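Long-range contact in alkaline phosphatase (Thermus thermophilus, PDB 7KWD), which probably hydrolyses phosphate monoesters, as in other alkaline phosphatases, working as a homodimer with two zinc ions and one magnesium ion per active site: residues V139-A147 / F226-E234. Sequence-based numbering, arbitrary orientation.
Sequences VTTTTVTHA and FADGHVPYE
His-230 and Thr-143 meet through a side-chain acceptor and a backbone donor: the N-H of Thr-143 points at ND1 of His-230, N to ND1 3.0 Å, nearly straight at 159° and close to the imidazole plane. One residue further along the loop, the N-H of Val-231 goes to the carbonyl O of Thr-141, N to O 2.8 Å, a more bent bond. These two bonds join the corner at 141-143 to a segment with no regular strand. With CG of His-230 beside its own backbone N (chi1 -54°), the ring turns its ND1 edge to the Thr-142–Thr-143 peptide. Its edge also meets one face of His-146 in a T-shaped stack, planes at 87°. There CE1 of His-230 is 3.7 Å from CD2 of His-146. Methyl CG2 of Thr-143 rests on the Gly-229 carbonyl carbon at 3.5 Å.

The polar groups of the corner are met partly from within and partly by two glutamates. Thr-140 OG1 accepts from the N-H of Thr-142 in an ST turn and is hydrogen-bonded to Glu-270, a magnesium ligand. The carbonyl O of Thr-143 receives Thr-142 OG1, at 2.9 Å, and the N-H of His-146 from opposite faces of its plane, the latter closing a type I turn; Thr-143 OG1 is hydrogen-bonded to OE2 of Glu-162.

Accepting at ND1 suggests that this nitrogen is unprotonated, so a neutral His-230 would probably carry its proton on NE2. His-146, predicted to bind magnesium, stands about 4 Å from the ion by nearest atoms, too far for direct coordination here; His-230 lies behind it, bordering the site.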
ATOM      1  N   VAL A 139       6.192  25.812  -3.384  1.00 20.40           N
ATOM      2  CA  VAL A 139       6.917  25.336  -4.552  1.00 21.07           C
ATOM      3  C   VAL A 139       6.274  24.049  -4.996  1.00 24.94           C
ATOM      4  O   VAL A 139       6.161  23.104  -4.196  1.00 22.44           O
ATOM      5  CB  VAL A 139       8.413  25.109  -4.245  1.00 19.01           C
ATOM      6  CG1 VAL A 139       9.117  24.593  -5.509  1.00 26.94           C
ATOM      7  CG2 VAL A 139       9.058  26.393  -3.787  1.00 18.07           C
ATOM      8  N   THR A 140       5.871  23.982  -6.265  1.00 21.65           N
ATOM      9  CA  THR A 140       5.200  22.763  -6.701  1.00 22.04           C
ATOM     10  C   THR A 140       5.349  22.530  -8.191  1.00 23.54           C
ATOM     11  O   THR A 140       5.673  23.443  -8.941  1.00 26.80           O
ATOM     12  CB  THR A 140       3.708  22.822  -6.356  1.00 25.80           C
ATOM     13  OG1 THR A 140       3.035  21.681  -6.884  1.00 26.33           O
ATOM     14  CG2 THR A 140       3.087  24.081  -6.948  1.00 26.20           C
ATOM     15  N   THR A 141       5.119  21.285  -8.604  1.00 22.22           N
ATOM     16  CA  THR A 141       5.058  20.933 -10.014  1.00 22.92           C
ATOM     17  C   THR A 141       3.641  21.009 -10.571  1.00 24.02           C
ATOM     18  O   THR A 141       3.465  20.865 -11.788  1.00 26.02           O
ATOM     19  CB  THR A 141       5.611  19.518 -10.255  1.00 27.14           C
ATOM     20  OG1 THR A 141       4.904  18.579  -9.430  1.00 24.62           O
ATOM     21  CG2 THR A 141       7.101  19.451  -9.959  1.00 30.06           C
ATOM     22  N   THR A 142       2.627  21.209  -9.722  1.00 23.41           N
ATOM     23  CA  THR A 142       1.310  21.534 -10.232  1.00 24.21           C
ATOM     24  C   THR A 142       1.239  23.028 -10.542  1.00 24.00           C
ATOM     25  O   THR A 142       2.189  23.788 -10.288  1.00 24.63           O
ATOM     26  CB  THR A 142       0.216  21.157  -9.225  1.00 22.23           C
ATOM     27  OG1 THR A 142       0.342  21.989  -8.062  1.00 23.97           O
ATOM     28  CG2 THR A 142       0.313  19.677  -8.806  1.00 24.70           C
ATOM     29  N   THR A 143       0.082  23.469 -11.059  1.00 27.54           N
ATOM     30  CA  THR A 143      -0.246  24.887 -11.029  1.00 23.55           C
ATOM     31  C   THR A 143      -0.017  25.397  -9.615  1.00 24.11           C
ATOM     32  O   THR A 143      -0.309  24.711  -8.631  1.00 27.48           O
ATOM     33  CB  THR A 143      -1.693  25.148 -11.454  1.00 21.22           C
ATOM     34  OG1 THR A 143      -2.556  24.344 -10.664  1.00 27.59           O
ATOM     35  CG2 THR A 143      -1.891  24.810 -12.939  1.00 25.96           C
ATOM     36  N   VAL A 144       0.564  26.592  -9.514  1.00 22.70           N
ATOM     37  CA  VAL A 144       0.984  27.078  -8.214  1.00 22.69           C
ATOM     38  C   VAL A 144      -0.212  27.343  -7.314  1.00 25.71           C
ATOM     39  O   VAL A 144      -0.075  27.343  -6.080  1.00 24.35           O
ATOM     40  CB  VAL A 144       1.868  28.318  -8.431  1.00 25.01           C
ATOM     41  CG1 VAL A 144       1.001  29.533  -8.874  1.00 26.57           C
ATOM     42  CG2 VAL A 144       2.630  28.604  -7.168  1.00 31.34           C
ATOM     43  N   THR A 145      -1.387  27.539  -7.914  1.00 21.17           N
ATOM     44  CA  THR A 145      -2.658  27.795  -7.255  1.00 20.92           C
ATOM     45  C   THR A 145      -3.434  26.498  -6.964  1.00 20.24           C
ATOM     46  O   THR A 145      -4.595  26.541  -6.537  1.00 20.17           O
ATOM     47  CB  THR A 145      -3.496  28.711  -8.177  1.00 22.20           C
ATOM     48  OG1 THR A 145      -3.485  28.111  -9.485  1.00 24.47           O
ATOM     49  CG2 THR A 145      -2.924  30.111  -8.316  1.00 26.13           C
ATOM     50  N   HIS A 146      -2.829  25.347  -7.195  1.00 23.46           N
ATOM     51  CA  HIS A 146      -3.525  24.083  -7.007  1.00 21.17           C
ATOM     52  C   HIS A 146      -3.784  23.816  -5.523  1.00 23.43           C
ATOM     53  O   HIS A 146      -3.352  24.553  -4.635  1.00 22.36           O
ATOM     54  CB  HIS A 146      -2.717  22.966  -7.655  1.00 23.50           C
ATOM     55  CG  HIS A 146      -3.543  21.845  -8.197  1.00 23.84           C
ATOM     56  ND1 HIS A 146      -3.391  20.544  -7.762  1.00 27.57           N
ATOM     57  CD2 HIS A 146      -4.494  21.814  -9.170  1.00 28.44           C
ATOM     58  CE1 HIS A 146      -4.229  19.764  -8.426  1.00 34.51           C
ATOM     59  NE2 HIS A 146      -4.907  20.506  -9.288  1.00 32.54           N
ATOM     60  N   ALA A 147      -4.550  22.751  -5.272  1.00 20.36           N
ATOM     61  CA  ALA A 147      -5.162  22.564  -3.959  1.00 21.48           C
ATOM     62  C   ALA A 147      -4.129  22.424  -2.857  1.00 20.14           C
ATOM     63  O   ALA A 147      -4.297  22.980  -1.769  1.00 18.94           O
ATOM     64  CB  ALA A 147      -6.048  21.330  -3.965  1.00 24.56           C
ATOM     65  N   PHE A 226       5.843  28.611 -14.852  1.00 23.09           N
ATOM     66  CA  PHE A 226       6.688  28.036 -15.877  1.00 21.82           C
ATOM     67  C   PHE A 226       5.984  27.241 -16.957  1.00 30.64           C
ATOM     68  O   PHE A 226       6.656  26.758 -17.876  1.00 28.02           O
ATOM     69  CB  PHE A 226       7.737  27.149 -15.191  1.00 28.10           C
ATOM     70  CG  PHE A 226       8.539  27.878 -14.169  1.00 25.19           C
ATOM     71  CD1 PHE A 226       9.583  28.712 -14.547  1.00 27.02           C
ATOM     72  CD2 PHE A 226       8.214  27.781 -12.835  1.00 23.85           C
ATOM     73  CE1 PHE A 226      10.313  29.415 -13.582  1.00 28.46           C
ATOM     74  CE2 PHE A 226       8.910  28.467 -11.870  1.00 24.98           C
ATOM     75  CZ  PHE A 226       9.972  29.289 -12.229  1.00 21.28           C
ATOM     76  N   ALA A 227       4.664  27.094 -16.875  1.00 22.24           N
ATOM     77  CA  ALA A 227       3.875  26.402 -17.882  1.00 24.95           C
ATOM     78  C   ALA A 227       2.466  26.978 -17.871  1.00 26.32           C
ATOM     79  O   ALA A 227       2.048  27.640 -16.906  1.00 24.01           O
ATOM     80  CB  ALA A 227       3.840  24.884 -17.635  1.00 28.21           C
ATOM     81  N   ASP A 228       1.720  26.706 -18.951  1.00 27.33           N
ATOM     82  CA  ASP A 228       0.349  27.200 -19.014  1.00 23.36           C
ATOM     83  C   ASP A 228      -0.479  26.593 -17.894  1.00 24.20           C
ATOM     84  O   ASP A 228      -1.207  27.308 -17.191  1.00 25.01           O
ATOM     85  CB  ASP A 228      -0.323  26.882 -20.352  1.00 27.89           C
ATOM     86  CG  ASP A 228      -1.650  27.611 -20.494  1.00 25.88           C
ATOM     87  OD1 ASP A 228      -1.617  28.852 -20.636  1.00 27.34           O
ATOM     88  OD2 ASP A 228      -2.708  26.959 -20.404  1.00 28.55           O
ATOM     89  N   GLY A 229      -0.400  25.250 -17.749  1.00 28.31           N
ATOM     90  CA  GLY A 229      -1.019  24.506 -16.667  1.00 28.91           C
ATOM     91  C   GLY A 229       0.023  23.912 -15.731  1.00 26.84           C
ATOM     92  O   GLY A 229       0.962  24.605 -15.329  1.00 23.11           O
ATOM     93  N   HIS A 230      -0.096  22.626 -15.400  1.00 27.26           N
ATOM     94  CA  HIS A 230       0.902  22.012 -14.524  1.00 27.70           C
ATOM     95  C   HIS A 230       2.262  21.966 -15.207  1.00 22.57           C
ATOM     96  O   HIS A 230       2.369  21.932 -16.435  1.00 32.20           O
ATOM     97  CB  HIS A 230       0.506  20.595 -14.158  1.00 26.78           C
ATOM     98  CG  HIS A 230      -0.857  20.488 -13.577  1.00 27.08           C
ATOM     99  ND1 HIS A 230      -1.223  21.162 -12.441  1.00 23.29           N
ATOM    100  CD2 HIS A 230      -1.939  19.772 -13.958  1.00 29.47           C
ATOM    101  CE1 HIS A 230      -2.484  20.884 -12.153  1.00 27.16           C
ATOM    102  NE2 HIS A 230      -2.936  20.032 -13.053  1.00 29.38           N
ATOM    103  N   VAL A 231       3.313  21.994 -14.399  1.00 24.60           N
ATOM    104  CA  VAL A 231       4.668  21.806 -14.937  1.00 25.30           C
ATOM    105  C   VAL A 231       4.767  20.407 -15.520  1.00 27.45           C
ATOM    106  O   VAL A 231       4.158  19.465 -14.974  1.00 26.89           O
ATOM    107  CB  VAL A 231       5.730  22.021 -13.842  1.00 24.28           C
ATOM    108  CG1 VAL A 231       7.127  21.904 -14.412  1.00 24.16           C
ATOM    109  CG2 VAL A 231       5.512  23.374 -13.201  1.00 29.41           C
ATOM    110  N   PRO A 232       5.464  20.216 -16.639  1.00 27.27           N
ATOM    111  CA  PRO A 232       5.581  18.872 -17.212  1.00 26.81           C
ATOM    112  C   PRO A 232       6.187  17.854 -16.245  1.00 24.24           C
ATOM    113  O   PRO A 232       7.056  18.165 -15.423  1.00 24.43           O
ATOM    114  CB  PRO A 232       6.492  19.086 -18.434  1.00 26.47           C
ATOM    115  CG  PRO A 232       6.244  20.529 -18.844  1.00 27.21           C
ATOM    116  CD  PRO A 232       5.976  21.271 -17.545  1.00 27.76           C
ATOM    117  N   TYR A 233       5.747  16.606 -16.415  1.00 27.30           N
ATOM    118  CA  TYR A 233       6.380  15.479 -15.744  1.00 25.87           C
ATOM    119  C   TYR A 233       7.890  15.473 -15.937  1.00 28.71           C
ATOM    120  O   TYR A 233       8.400  15.808 -17.017  1.00 24.42           O
ATOM    121  CB  TYR A 233       5.813  14.181 -16.283  1.00 28.67           C
ATOM    122  CG  TYR A 233       4.377  13.918 -15.996  1.00 27.56           C
ATOM    123  CD1 TYR A 233       3.975  13.511 -14.728  1.00 24.76           C
ATOM    124  CD2 TYR A 233       3.411  14.020 -17.009  1.00 29.78           C
ATOM    125  CE1 TYR A 233       2.622  13.218 -14.463  1.00 26.46           C
ATOM    126  CE2 TYR A 233       2.082  13.745 -16.756  1.00 24.02           C
ATOM    127  CZ  TYR A 233       1.692  13.351 -15.476  1.00 26.23           C
ATOM    128  OH  TYR A 233       0.381  13.071 -15.181  1.00 26.41           O
ATOM    129  N   GLU A 234       8.599  15.043 -14.894  1.00 26.92           N
ATOM    130  CA  GLU A 234      10.037  14.807 -15.010  1.00 30.45           C
ATOM    131  C   GLU A 234      10.403  13.976 -16.250  1.00 21.34           C
ATOM    132  O   GLU A 234      11.380  14.280 -16.938  1.00 28.71           O
ATOM    133  CB  GLU A 234      10.555  14.120 -13.745  1.00 26.60           C
ATOM    134  CG  GLU A 234      12.036  13.748 -13.778  1.00 24.96           C
ATOM    135  CD  GLU A 234      12.988  14.937 -13.833  1.00 27.32           C
ATOM    136  OE1 GLU A 234      12.600  16.108 -13.573  1.00 30.88           O
ATOM    137  OE2 GLU A 234      14.160  14.691 -14.180  1.00 32.77           O
TER